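Local structure of adenosine deaminase (Burkholderia ambifaria, 4GXW) at residues 16-21 with 316-321; 67-72 with 270-275; 103-108 with 148-153; 158-163 with 189-194. The protein binds zinc and probably acts as an adenosine or adenine deaminase, hydrolytically removing an amino group from a purine. All blocks are in the same frame, centred on the assembly; numbering follows the deposited sequence.

Overall arrangement
Near the N terminus, contact 1 pairs residues 16-21 with the end of helix 310-319, closing a loop that encloses the other three contacts. Inside it, contact 2 joins the loop after helix 62-67 to helix 269-274, and contacts 3 and 4 nest within that second loop. These last two follow in series: contact 3 sets the end of helix 91-106 against the turn leading into strand 151-159, and contact 4 links the far end of that strand to the loop after strand 184-188. No two contacts touch. Contacts 3 and 4 lie on opposite sides of the chain's centre, about 29 Å apart between centres. Contacts 2 and 4 lie nearest the zinc site, contacts 1 and 3 away from it.

Contact 1: 16-21 with 316-321; sequences IEITAA and LMFSHF
Ile-16 sets its CD1 methyl over one face of the Phe-318 ring, and this is the close-packed part of the contact. The same methyl reaches back to the main chain and sits 3.2 Å from Phe-318 O, while CG2, on the other branch, comes 3.5 Å from CE2 of Phe-318. Two branches leaving CB let this one isoleucine touch ring and main chain at once. Phe-318 holds its CG anti to the backbone N (chi1 -180°), which carries the ring out from the helix to meet the isoleucines. Ile-18 takes a different side: its CD1 reaches the ring edge, 3.9 Å from Phe-318 CD2, and also packs 3.8 Å from Ser-319 CB.

Ser-319 is small enough to let Ile-18 in against its CB. Its OG turns to other partners, bonding to His-320 ND1 at 2.7 Å in the plane of the imidazole and to Glu-315 O one helical turn back, so the buried hydroxyl is satisfied. The looser side belongs to Glu-17, which points away from the helix and is exposed, as suits a carboxylate.

No hydrogen bond crosses between 16-21 and 316-321. The N-terminal segment leads into helix 20-28, with Thr-19 at its N-cap and Ala-21 against helix 343-371, while Phe-318 also touches Ile-325 of helix 325-338 and Met-317 touches strand 295-298.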
loop_
_atom_site.group_PDB
_atom_site.type_symbol
_atom_site.label_atom_id
_atom_site.label_comp_id
_atom_site.label_asym_id
_atom_site.label_seq_id
_atom_site.Cartn_x
_atom_site.Cartn_y
_atom_site.Cartn_z
ATOM N N ILE A 16 -4.036 -25.538 5.673
ATOM C CA ILE A 16 -4.776 -25.175 4.465
ATOM C C ILE A 16 -3.904 -25.388 3.241
ATOM O O ILE A 16 -2.814 -24.817 3.136
ATOM C CB ILE A 16 -5.234 -23.699 4.448
ATOM C CG1 ILE A 16 -6.006 -23.339 5.716
ATOM C CG2 ILE A 16 -6.101 -23.432 3.221
ATOM C CD1 ILE A 16 -6.473 -21.897 5.744
ATOM N N GLU A 17 -4.381 -26.207 2.312
ATOM C CA GLU A 17 -3.693 -26.353 1.042
ATOM C C GLU A 17 -4.351 -25.443 0.018
ATOM O O GLU A 17 -5.553 -25.543 -0.234
ATOM C CB GLU A 17 -3.701 -27.810 0.571
ATOM C CG GLU A 17 -2.907 -28.750 1.469
ATOM C CD GLU A 17 -1.447 -28.353 1.582
ATOM O OE1 GLU A 17 -0.865 -28.518 2.676
ATOM O OE2 GLU A 17 -0.876 -27.879 0.576
ATOM N N ILE A 18 -3.565 -24.527 -0.537
ATOM C CA ILE A 18 -4.061 -23.630 -1.568
ATOM C C ILE A 18 -4.084 -24.368 -2.902
ATOM O O ILE A 18 -3.064 -24.891 -3.353
ATOM C CB ILE A 18 -3.204 -22.355 -1.675
ATOM C CG1 ILE A 18 -3.234 -21.581 -0.351
ATOM C CG2 ILE A 18 -3.696 -21.483 -2.823
ATOM C CD1 ILE A 18 -4.633 -21.258 0.132
ATOM N N THR A 19 -5.256 -24.417 -3.522
ATOM C CA THR A 19 -5.426 -25.129 -4.779
ATOM C C THR A 19 -5.635 -24.133 -5.904
ATOM O O THR A 19 -5.779 -22.930 -5.660
ATOM C CB THR A 19 -6.643 -26.056 -4.721
ATOM O OG1 THR A 19 -7.833 -25.270 -4.620
ATOM C CG2 THR A 19 -6.546 -26.977 -3.518
ATOM N N ALA A 20 -5.665 -24.636 -7.135
ATOM C CA ALA A 20 -5.962 -23.795 -8.287
ATOM C C ALA A 20 -7.293 -23.071 -8.098
ATOM O O ALA A 20 -7.420 -21.911 -8.468
ATOM C CB ALA A 20 -5.984 -24.618 -9.565
ATOM N N ALA A 21 -8.275 -23.762 -7.518
ATOM C CA ALA A 21 -9.579 -23.164 -7.229
ATOM C C ALA A 21 -9.445 -21.931 -6.333
ATOM O O ALA A 21 -10.051 -20.879 -6.595
ATOM C CB ALA A 21 -10.505 -24.194 -6.594
ATOM N N LEU A 316 -2.618 -14.656 1.203
ATOM C CA LEU A 316 -1.905 -14.794 2.473
ATOM C C LEU A 316 -2.807 -14.622 3.692
ATOM O O LEU A 316 -2.620 -15.292 4.708
ATOM C CB LEU A 316 -0.736 -13.806 2.552
ATOM C CG LEU A 316 0.464 -14.111 1.655
ATOM C CD1 LEU A 316 1.497 -12.995 1.754
ATOM C CD2 LEU A 316 1.084 -15.460 2.005
ATOM N N MET A 317 -3.780 -13.722 3.600
ATOM C CA MET A 317 -4.715 -13.529 4.708
ATOM C C MET A 317 -5.453 -14.828 5.047
ATOM O O MET A 317 -5.679 -15.148 6.218
ATOM C CB MET A 317 -5.719 -12.427 4.373
ATOM C CG MET A 317 -5.082 -11.106 4.006
ATOM S SD MET A 317 -4.111 -10.347 5.328
ATOM C CE MET A 317 -5.398 -9.637 6.337
ATOM N N PHE A 318 -5.806 -15.573 4.004
ATOM C CA PHE A 318 -6.496 -16.852 4.113
ATOM C C PHE A 318 -5.538 -18.006 4.437
ATOM O O PHE A 318 -5.831 -18.841 5.292
ATOM C CB PHE A 318 -7.244 -17.112 2.798
ATOM C CG PHE A 318 -8.014 -18.408 2.759
ATOM C CD1 PHE A 318 -9.337 -18.456 3.175
ATOM C CD2 PHE A 318 -7.428 -19.567 2.269
ATOM C CE1 PHE A 318 -10.052 -19.644 3.124
ATOM C CE2 PHE A 318 -8.139 -20.755 2.214
ATOM C CZ PHE A 318 -9.450 -20.792 2.647
ATOM N N SER A 319 -4.394 -18.066 3.760
ATOM C CA SER A 319 -3.528 -19.238 3.886
ATOM C C SER A 319 -2.705 -19.243 5.169
ATOM O O SER A 319 -2.396 -20.302 5.697
ATOM C CB SER A 319 -2.581 -19.340 2.683
ATOM O OG SER A 319 -1.732 -18.207 2.620
ATOM N N HIS A 320 -2.325 -18.063 5.645
ATOM C CA HIS A 320 -1.400 -17.964 6.780
ATOM C C HIS A 320 -1.994 -17.333 8.033
ATOM O O HIS A 320 -1.592 -17.681 9.147
ATOM C CB HIS A 320 -0.143 -17.177 6.395
ATOM C CG HIS A 320 0.793 -17.914 5.490
ATOM N ND1 HIS A 320 0.479 -18.246 4.188
ATOM C CD2 HIS A 320 2.049 -18.375 5.701
ATOM C CE1 HIS A 320 1.499 -18.879 3.637
ATOM N NE2 HIS A 320 2.466 -18.970 4.533
ATOM N N PHE A 321 -2.945 -16.422 7.867
ATOM C CA PHE A 321 -3.388 -15.617 8.998
ATOM C C PHE A 321 -4.754 -15.997 9.577
ATOM O O PHE A 321 -5.282 -15.295 10.448
ATOM C CB PHE A 321 -3.255 -14.128 8.675
ATOM C CG PHE A 321 -1.826 -13.698 8.525
ATOM C CD1 PHE A 321 -1.036 -13.526 9.648
ATOM C CD2 PHE A 321 -1.252 -13.531 7.274
ATOM C CE1 PHE A 321 0.292 -13.159 9.532
ATOM C CE2 PHE A 321 0.076 -13.164 7.146
ATOM C CZ PHE A 321 0.849 -12.968 8.281
#

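Contact 2: 67-72 with 270-275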
loop_
_atom_site.group_PDB
_atom_site.type_symbol
_atom_site.label_atom_id
_atom_site.label_comp_id
_atom_site.label_asym_id
_atom_site.label_seq_id
_atom_site.Cartn_x
_atom_site.Cartn_y
_atom_site.Cartn_z
ATOM N N TYR A 67 16.445 -6.607 -5.943
ATOM C CA TYR A 67 15.209 -7.366 -6.160
ATOM C C TYR A 67 15.164 -8.722 -5.458
ATOM O O TYR A 67 14.165 -9.437 -5.545
ATOM C CB TYR A 67 14.927 -7.535 -7.661
ATOM C CG TYR A 67 14.219 -6.340 -8.270
ATOM C CD1 TYR A 67 14.927 -5.207 -8.643
ATOM C CD2 TYR A 67 12.839 -6.340 -8.453
ATOM C CE1 TYR A 67 14.289 -4.111 -9.192
ATOM C CE2 TYR A 67 12.185 -5.245 -9.004
ATOM C CZ TYR A 67 12.917 -4.130 -9.366
ATOM O OH TYR A 67 12.296 -3.029 -9.907
ATOM N N ALA A 68 16.241 -9.074 -4.761
ATOM C CA ALA A 68 16.260 -10.302 -3.972
ATOM C C ALA A 68 15.430 -10.132 -2.704
ATOM O O ALA A 68 15.608 -9.167 -1.960
ATOM C CB ALA A 68 17.688 -10.691 -3.623
ATOM N N ARG A 69 14.524 -11.077 -2.471
ATOM C CA ARG A 69 13.637 -11.034 -1.316
ATOM C C ARG A 69 13.850 -12.276 -0.452
ATOM O O ARG A 69 13.289 -13.341 -0.727
ATOM C CB ARG A 69 12.183 -10.934 -1.782
ATOM C CG ARG A 69 11.164 -10.804 -0.668
ATOM C CD ARG A 69 11.340 -9.509 0.099
ATOM N NE ARG A 69 10.223 -9.285 1.010
ATOM C CZ ARG A 69 10.093 -8.216 1.789
ATOM N NH1 ARG A 69 11.015 -7.263 1.773
ATOM N NH2 ARG A 69 9.033 -8.098 2.582
ATOM N N GLY A 70 14.665 -12.126 0.591
ATOM C CA GLY A 70 15.104 -13.249 1.403
ATOM C C GLY A 70 14.244 -13.550 2.617
ATOM O O GLY A 70 13.179 -12.958 2.794
ATOM N N GLU A 71 14.719 -14.462 3.465
ATOM C CA GLU A 71 13.907 -15.015 4.554
ATOM C C GLU A 71 13.762 -14.100 5.779
ATOM O O GLU A 71 12.696 -14.047 6.395
ATOM C CB GLU A 71 14.423 -16.399 4.959
ATOM C CG GLU A 71 15.886 -16.422 5.356
ATOM C CD GLU A 71 16.385 -17.813 5.694
ATOM O OE1 GLU A 71 15.606 -18.613 6.257
ATOM O OE2 GLU A 71 17.560 -18.105 5.397
ATOM N N LYS A 72 14.830 -13.394 6.138
ATOM C CA LYS A 72 14.744 -12.334 7.138
ATOM C C LYS A 72 14.955 -11.008 6.423
ATOM O O LYS A 72 15.930 -10.308 6.700
ATOM C CB LYS A 72 15.829 -12.495 8.204
ATOM C CG LYS A 72 15.683 -13.694 9.120
ATOM C CD LYS A 72 16.516 -13.484 10.378
ATOM C CE LYS A 72 16.447 -14.672 11.320
ATOM N NZ LYS A 72 17.412 -15.729 10.926
ATOM N N TYR A 270 9.491 -5.666 8.445
ATOM C CA TYR A 270 9.901 -5.636 9.842
ATOM C C TYR A 270 9.508 -6.921 10.568
ATOM O O TYR A 270 10.340 -7.530 11.245
ATOM C CB TYR A 270 9.341 -4.396 10.561
ATOM C CG TYR A 270 9.637 -4.380 12.052
ATOM C CD1 TYR A 270 10.872 -3.962 12.546
ATOM C CD2 TYR A 270 8.676 -4.794 12.967
ATOM C CE1 TYR A 270 11.126 -3.963 13.917
ATOM C CE2 TYR A 270 8.923 -4.799 14.323
ATOM C CZ TYR A 270 10.144 -4.382 14.791
ATOM O OH TYR A 270 10.374 -4.375 16.142
ATOM N N TYR A 271 8.249 -7.335 10.443
ATOM C CA TYR A 271 7.829 -8.541 11.152
ATOM C C TYR A 271 8.437 -9.818 10.579
ATOM O O TYR A 271 8.735 -10.736 11.335
ATOM C CB TYR A 271 6.297 -8.632 11.315
ATOM C CG TYR A 271 5.788 -7.667 12.369
ATOM C CD1 TYR A 271 6.196 -7.786 13.694
ATOM C CD2 TYR A 271 4.921 -6.630 12.041
ATOM C CE1 TYR A 271 5.765 -6.894 14.669
ATOM C CE2 TYR A 271 4.478 -5.732 13.009
ATOM C CZ TYR A 271 4.903 -5.869 14.321
ATOM O OH TYR A 271 4.468 -4.981 15.276
ATOM N N LEU A 272 8.642 -9.869 9.264
ATOM C CA LEU A 272 9.328 -11.016 8.657
ATOM C C LEU A 272 10.761 -11.143 9.169
ATOM O O LEU A 272 11.282 -12.245 9.341
ATOM C CB LEU A 272 9.335 -10.902 7.126
ATOM C CG LEU A 272 8.041 -11.290 6.406
ATOM C CD1 LEU A 272 8.065 -10.841 4.954
ATOM C CD2 LEU A 272 7.865 -12.791 6.487
ATOM N N ARG A 273 11.395 -10.003 9.416
ATOM C CA ARG A 273 12.792 -9.977 9.810
ATOM C C ARG A 273 12.971 -10.261 11.301
ATOM O O ARG A 273 13.941 -10.909 11.703
ATOM C CB ARG A 273 13.379 -8.613 9.437
ATOM C CG ARG A 273 14.865 -8.464 9.621
ATOM C CD ARG A 273 15.352 -7.144 9.018
ATOM N NE ARG A 273 14.695 -5.966 9.587
ATOM C CZ ARG A 273 13.851 -5.179 8.931
ATOM N NH1 ARG A 273 13.527 -5.445 7.669
ATOM N NH2 ARG A 273 13.319 -4.123 9.536
ATOM N N THR A 274 12.028 -9.807 12.123
ATOM C CA THR A 274 12.203 -9.852 13.576
ATOM C C THR A 274 11.550 -11.039 14.285
ATOM O O THR A 274 11.977 -11.418 15.375
ATOM C CB THR A 274 11.748 -8.529 14.263
ATOM O OG1 THR A 274 10.367 -8.274 13.963
ATOM C CG2 THR A 274 12.597 -7.365 13.799
ATOM N N LEU A 275 10.517 -11.615 13.681
ATOM C CA LEU A 275 9.860 -12.794 14.247
ATOM C C LEU A 275 10.500 -14.078 13.706
ATOM O O LEU A 275 10.822 -14.151 12.522
ATOM C CB LEU A 275 8.367 -12.779 13.914
ATOM C CG LEU A 275 7.550 -11.614 14.477
ATOM C CD1 LEU A 275 6.103 -11.678 14.015
ATOM C CD2 LEU A 275 7.622 -11.628 15.991
#
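Leu-272 meets the end of Arg-69 at about a right angle, its CD1 methyl 3.8 Å from Arg-69 NH2. Leucine suits this buried place because its branched end fills space beside the guanidinium, and it also packs on Pro-10 and Pro-73. A single bend at chi2 (65°) turns the arginine chain toward the leucine, beyond which it runs straight. Its polar end is held by a hydrogen bond from NH1 to Ser-269 OG. This loop lies near the metal site: the Arg-69 side chain is about 8 Å from that of Asp-301 and about 11 Å from the zinc.

Farther along, Arg-273 lays its aliphatic stem beside the main chain of Lys-72, with CG 3.6 Å from Lys-72 O. The stem then bends at chi3, and NH1 bonds to Pro-73 O. Lys-72 answers in kind: its CD passes 3.9 Å from Arg-273 O before the chain leads away from the helix, fitting for an exposed lysine. The backbones are close here, Lys-72 CA lying 4.1 Å from Arg-273 CA.

No hydrogen bond joins the two segments directly, so their mutual position rests on van der Waals contact, together with the arginine bonds to the flanking Ser-269 and Pro-73.

Contact 3: 103-108 with 148-153; sequences EDAAAH and FGIGAR
Glu-103 and Phe-148 meet where helix 91-106 of the TIM-barrel fold packs beside the turn that leads from helix 130-148 into strand 151-159. Gly-149 makes that turn, leaving the helix with positive phi, a conformation that favours glycine.

The first kind of interaction is CH-pi: Glu-103 CG lies over one face of the Phe-148 ring, 3.9 Å from its centroid and 26° off the normal. Fully extended from its first torsion onward (chi1 179°), the glutamate runs across the ring, its carboxylate plane only 17° from the ring plane. Glutamate suits this partly exposed place because its methylenes cover the aromatic face while OE1 continues to a salt bridge with Arg-43.

The second kind is apolar. Ala-106 points at the other segment and sets its CB 3.8 Å from Phe-148 CB and 4.1 Å from Ile-150 CB; a methyl lets the helix approach closely. Ile-150 is buried between the helices and strand 110-117, touching Ala-144, Leu-102 and Val-110, a place that an aliphatic side chain fills well. At its far end, Ile-150 extends CD1 to within 3.9 Å of Ala-105 CB.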
loop_
_atom_site.group_PDB
_atom_site.type_symbol
_atom_site.label_atom_id
_atom_site.label_comp_id
_atom_site.label_asym_id
_atom_site.label_seq_id
_atom_site.Cartn_x
_atom_site.Cartn_y
_atom_site.Cartn_z
ATOM N N GLU A 103 -1.390 -0.939 -14.689
ATOM C CA GLU A 103 -1.628 -2.100 -15.549
ATOM C C GLU A 103 -1.527 -3.408 -14.763
ATOM O O GLU A 103 -2.378 -4.289 -14.879
ATOM C CB GLU A 103 -0.632 -2.127 -16.708
ATOM C CG GLU A 103 -0.827 -3.330 -17.614
ATOM C CD GLU A 103 0.102 -3.351 -18.813
ATOM O OE1 GLU A 103 1.134 -2.641 -18.802
ATOM O OE2 GLU A 103 -0.207 -4.098 -19.776
ATOM N N ASP A 104 -0.476 -3.532 -13.961
ATOM C CA ASP A 104 -0.277 -4.739 -13.163
ATOM C C ASP A 104 -1.363 -4.920 -12.101
ATOM O O ASP A 104 -1.812 -6.048 -11.862
ATOM C CB ASP A 104 1.113 -4.753 -12.521
ATOM C CG ASP A 104 2.233 -4.922 -13.544
ATOM O OD1 ASP A 104 1.974 -5.431 -14.661
ATOM O OD2 ASP A 104 3.389 -4.561 -13.222
ATOM N N ALA A 105 -1.788 -3.830 -11.471
ATOM C CA ALA A 105 -2.874 -3.905 -10.494
ATOM C C ALA A 105 -4.185 -4.323 -11.170
ATOM O O ALA A 105 -4.908 -5.204 -10.672
ATOM C CB ALA A 105 -3.036 -2.563 -9.780
ATOM N N ALA A 106 -4.484 -3.713 -12.315
ATOM C CA ALA A 106 -5.707 -4.031 -13.055
ATOM C C ALA A 106 -5.766 -5.502 -13.442
ATOM O O ALA A 106 -6.842 -6.102 -13.446
ATOM C CB ALA A 106 -5.846 -3.144 -14.291
ATOM N N ALA A 107 -4.611 -6.086 -13.744
ATOM C CA ALA A 107 -4.541 -7.486 -14.147
ATOM C C ALA A 107 -5.005 -8.409 -13.019
ATOM O O ALA A 107 -5.370 -9.558 -13.263
ATOM C CB ALA A 107 -3.126 -7.841 -14.596
ATOM N N HIS A 108 -4.995 -7.899 -11.792
ATOM C CA HIS A 108 -5.434 -8.659 -10.627
ATOM C C HIS A 108 -6.774 -8.175 -10.101
ATOM O O HIS A 108 -7.112 -8.394 -8.938
ATOM C CB HIS A 108 -4.363 -8.638 -9.540
ATOM C CG HIS A 108 -3.177 -9.473 -9.889
ATOM N ND1 HIS A 108 -3.146 -10.830 -9.672
ATOM C CD2 HIS A 108 -2.013 -9.162 -10.503
ATOM C CE1 HIS A 108 -2.002 -11.321 -10.114
ATOM N NE2 HIS A 108 -1.295 -10.326 -10.620
ATOM N N PHE A 148 -7.089 0.204 -19.282
ATOM C CA PHE A 148 -7.393 -0.947 -18.428
ATOM C C PHE A 148 -8.642 -0.765 -17.563
ATOM O O PHE A 148 -9.067 -1.701 -16.878
ATOM C CB PHE A 148 -6.181 -1.286 -17.552
ATOM C CG PHE A 148 -4.872 -1.192 -18.280
ATOM C CD1 PHE A 148 -4.573 -2.069 -19.315
ATOM C CD2 PHE A 148 -3.944 -0.215 -17.944
ATOM C CE1 PHE A 148 -3.370 -1.977 -19.996
ATOM C CE2 PHE A 148 -2.742 -0.121 -18.619
ATOM C CZ PHE A 148 -2.453 -1.002 -19.646
ATOM N N GLY A 149 -9.220 0.433 -17.585
ATOM C CA GLY A 149 -10.450 0.707 -16.861
ATOM C C GLY A 149 -10.274 0.857 -15.361
ATOM O O GLY A 149 -11.258 0.901 -14.617
ATOM N N ILE A 150 -9.027 0.947 -14.902
ATOM C CA ILE A 150 -8.752 1.071 -13.477
ATOM C C ILE A 150 -8.757 2.537 -13.055
ATOM O O ILE A 150 -8.147 3.379 -13.724
ATOM C CB ILE A 150 -7.400 0.405 -13.100
ATOM C CG1 ILE A 150 -7.129 0.498 -11.599
ATOM C CG2 ILE A 150 -6.224 0.994 -13.907
ATOM C CD1 ILE A 150 -5.898 -0.300 -11.162
ATOM N N GLY A 151 -9.462 2.842 -11.970
ATOM C CA GLY A 151 -9.457 4.188 -11.413
ATOM C C GLY A 151 -8.318 4.344 -10.426
ATOM O O GLY A 151 -7.818 3.357 -9.876
ATOM N N ALA A 152 -7.888 5.579 -10.183
ATOM C CA ALA A 152 -6.745 5.781 -9.295
ATOM C C ALA A 152 -6.731 7.154 -8.648
ATOM O O ALA A 152 -7.300 8.113 -9.184
ATOM C CB ALA A 152 -5.429 5.544 -10.050
ATOM N N ARG A 153 -6.091 7.234 -7.482
ATOM C CA ARG A 153 -5.732 8.515 -6.876
ATOM C C ARG A 153 -4.255 8.514 -6.522
ATOM O O ARG A 153 -3.689 7.475 -6.159
ATOM C CB ARG A 153 -6.542 8.786 -5.608
ATOM C CG ARG A 153 -8.051 8.792 -5.795
ATOM C CD ARG A 153 -8.508 9.970 -6.641
ATOM N NE ARG A 153 -9.965 10.014 -6.765
ATOM C CZ ARG A 153 -10.668 9.307 -7.647
ATOM N NH1 ARG A 153 -10.060 8.495 -8.503
ATOM N NH2 ARG A 153 -11.990 9.417 -7.676
#

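Contact 4: 158-163 with 189-194; sequences IDREQD and YRENDR
Arg-160 and Arg-194 each donate to the other's carbonyl, joining two loops that follow neighbouring parallel strands, 151-159 and 184-188, of the TIM-barrel fold. Folded at chi2 and chi3 (-63° and -71°), Arg-194 brings NE to Arg-160 O in a nearly straight bond (2.8 Å, 176°) in the carbonyl plane. Its NH2 hydrogen-bonds to Gln-162 O at 2.9 Å, from above that carbonyl's plane. Returning the grip, Arg-160 places NE and NH2 side-on around Arg-194 O, at 3.0 and 2.9 Å. Arginine suits both sites, having several N-H groups on one flat unit. Glu-191 CG lies over the centre of the Arg-160 guanidinium, Glu-161 OE2 receives Arg-190 N through its anti lone pair at 3.0 Å, and Asp-159 OD1 lies 3.4 Å from Tyr-189 CD2.

The next shell fixes these groups. Arg-160 NH1 bonds to the main-chain O of the zinc ligand His-216 and to a water held by Tyr-189 O; a second water links NH2 to Glu-191 OE2. A type II turn from Glu-191 brings Arg-194 back to face Arg-160. Asp-159 shapes its own loop, OD1 accepting from Glu-161 N in an Asx turn. Its OD2 forms a salt bridge with Arg-81, which also makes a cation-pi contact with Tyr-189, and accepts from Gln-162 NE2 at 3.0 Å.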
loop_
_atom_site.group_PDB
_atom_site.type_symbol
_atom_site.label_atom_id
_atom_site.label_comp_id
_atom_site.label_asym_id
_atom_site.label_seq_id
_atom_site.Cartn_x
_atom_site.Cartn_y
_atom_site.Cartn_z
ATOM N N ILE A 158 4.853 12.583 2.551
ATOM C CA ILE A 158 5.959 13.188 3.266
ATOM C C ILE A 158 7.075 12.175 3.494
ATOM O O ILE A 158 6.808 11.026 3.861
ATOM C CB ILE A 158 5.465 13.708 4.631
ATOM C CG1 ILE A 158 4.427 14.821 4.424
ATOM C CG2 ILE A 158 6.631 14.139 5.510
ATOM C CD1 ILE A 158 3.560 15.060 5.643
ATOM N N ASP A 159 8.314 12.578 3.211
ATOM C CA ASP A 159 9.503 11.800 3.539
ATOM C C ASP A 159 9.868 12.209 4.963
ATOM O O ASP A 159 10.453 13.272 5.183
ATOM C CB ASP A 159 10.614 12.161 2.542
ATOM C CG ASP A 159 11.921 11.457 2.811
ATOM O OD1 ASP A 159 12.089 10.828 3.877
ATOM O OD2 ASP A 159 12.800 11.564 1.924
ATOM N N ARG A 160 9.509 11.386 5.939
ATOM C CA ARG A 160 9.650 11.801 7.333
ATOM C C ARG A 160 11.099 11.881 7.809
ATOM O O ARG A 160 11.364 12.361 8.910
ATOM C CB ARG A 160 8.822 10.908 8.260
ATOM C CG ARG A 160 9.437 9.538 8.529
ATOM C CD ARG A 160 8.385 8.542 9.035
ATOM N NE ARG A 160 7.708 9.031 10.237
ATOM C CZ ARG A 160 6.463 8.717 10.601
ATOM N NH1 ARG A 160 5.735 7.872 9.878
ATOM N NH2 ARG A 160 5.949 9.261 11.706
ATOM N N GLU A 161 12.038 11.418 6.989
ATOM C CA GLU A 161 13.453 11.530 7.331
ATOM C C GLU A 161 14.006 12.917 7.043
ATOM O O GLU A 161 15.109 13.249 7.478
ATOM C CB GLU A 161 14.266 10.450 6.616
ATOM C CG GLU A 161 13.862 9.039 7.042
ATOM C CD GLU A 161 14.613 7.955 6.306
ATOM O OE1 GLU A 161 15.765 8.202 5.877
ATOM O OE2 GLU A 161 14.050 6.854 6.136
ATOM N N GLN A 162 13.239 13.730 6.323
ATOM C CA GLN A 162 13.624 15.110 6.057
ATOM C C GLN A 162 12.877 16.061 6.985
ATOM O O GLN A 162 11.956 15.659 7.702
ATOM C CB GLN A 162 13.403 15.471 4.578
ATOM C CG GLN A 162 13.805 14.383 3.551
ATOM C CD GLN A 162 15.138 13.685 3.823
ATOM O OE1 GLN A 162 16.095 14.294 4.314
ATOM N NE2 GLN A 162 15.212 12.397 3.474
ATOM N N ASP A 163 13.306 17.321 6.986
ATOM C CA ASP A 163 12.753 18.355 7.865
ATOM C C ASP A 163 11.254 18.580 7.624
ATOM O O ASP A 163 10.774 18.431 6.494
ATOM C CB ASP A 163 13.515 19.662 7.608
ATOM C CG ASP A 163 13.242 20.729 8.651
ATOM O OD1 ASP A 163 12.248 21.473 8.503
ATOM O OD2 ASP A 163 14.037 20.846 9.612
ATOM N N TYR A 189 8.627 6.449 4.962
ATOM C CA TYR A 189 10.048 6.269 5.278
ATOM C C TYR A 189 10.252 5.889 6.756
ATOM O O TYR A 189 9.278 5.525 7.425
ATOM C CB TYR A 189 10.926 7.418 4.765
ATOM C CG TYR A 189 11.269 7.308 3.284
ATOM C CD1 TYR A 189 12.212 6.386 2.845
ATOM C CD2 TYR A 189 10.668 8.122 2.331
ATOM C CE1 TYR A 189 12.549 6.274 1.514
ATOM C CE2 TYR A 189 11.015 8.017 0.974
ATOM C CZ TYR A 189 11.950 7.077 0.584
ATOM O OH TYR A 189 12.331 6.949 -0.738
ATOM N N ARG A 190 11.480 5.925 7.271
ATOM C CA ARG A 190 11.743 5.285 8.564
ATOM C C ARG A 190 11.069 6.023 9.718
ATOM O O ARG A 190 11.318 7.203 9.928
ATOM C CB ARG A 190 13.248 5.147 8.811
ATOM C CG ARG A 190 13.619 4.260 10.000
ATOM C CD ARG A 190 15.134 4.089 10.125
ATOM N NE ARG A 190 15.518 3.306 11.302
ATOM C CZ ARG A 190 16.005 3.827 12.424
ATOM N NH1 ARG A 190 16.325 3.038 13.445
ATOM N NH2 ARG A 190 16.174 5.141 12.530
ATOM N N GLU A 191 10.218 5.318 10.461
ATOM C CA GLU A 191 9.414 5.937 11.516
ATOM C C GLU A 191 10.229 6.238 12.780
ATOM O O GLU A 191 9.950 7.209 13.499
ATOM C CB GLU A 191 8.198 5.045 11.836
ATOM C CG GLU A 191 7.136 5.692 12.703
ATOM C CD GLU A 191 5.906 4.813 12.903
ATOM O OE1 GLU A 191 5.783 3.763 12.221
ATOM O OE2 GLU A 191 5.068 5.169 13.764
ATOM N N ASN A 192 11.247 5.421 13.039
ATOM C CA ASN A 192 12.045 5.550 14.258
ATOM C C ASN A 192 12.583 6.967 14.445
ATOM O O ASN A 192 13.196 7.522 13.533
ATOM C CB ASN A 192 13.237 4.588 14.229
ATOM C CG ASN A 192 12.842 3.165 13.898
ATOM O OD1 ASN A 192 12.310 2.892 12.823
ATOM N ND2 ASN A 192 13.133 2.242 14.813
ATOM N N ASP A 193 12.335 7.540 15.617
ATOM C CA ASP A 193 12.843 8.869 15.969
ATOM C C ASP A 193 12.305 10.031 15.125
ATOM O O ASP A 193 12.804 11.157 15.238
ATOM C CB ASP A 193 14.378 8.882 15.948
ATOM C CG ASP A 193 14.974 7.815 16.835
ATOM O OD1 ASP A 193 14.575 7.738 18.013
ATOM O OD2 ASP A 193 15.821 7.037 16.348
ATOM N N ARG A 194 11.294 9.769 14.300
ATOM C CA ARG A 194 10.673 10.800 13.473
ATOM C C ARG A 194 9.163 10.746 13.687
ATOM O O ARG A 194 8.399 10.349 12.798
ATOM C CB ARG A 194 11.024 10.619 11.991
ATOM C CG ARG A 194 12.519 10.537 11.701
ATOM C CD ARG A 194 13.238 11.822 12.074
ATOM N NE ARG A 194 12.905 12.905 11.152
ATOM C CZ ARG A 194 13.320 14.157 11.288
ATOM N NH1 ARG A 194 14.079 14.505 12.319
ATOM N NH2 ARG A 194 12.967 15.068 10.392
HETATM O O HOH W 1 6.699 5.914 8.123
HETATM O O HOH W 2 3.884 7.606 12.813
#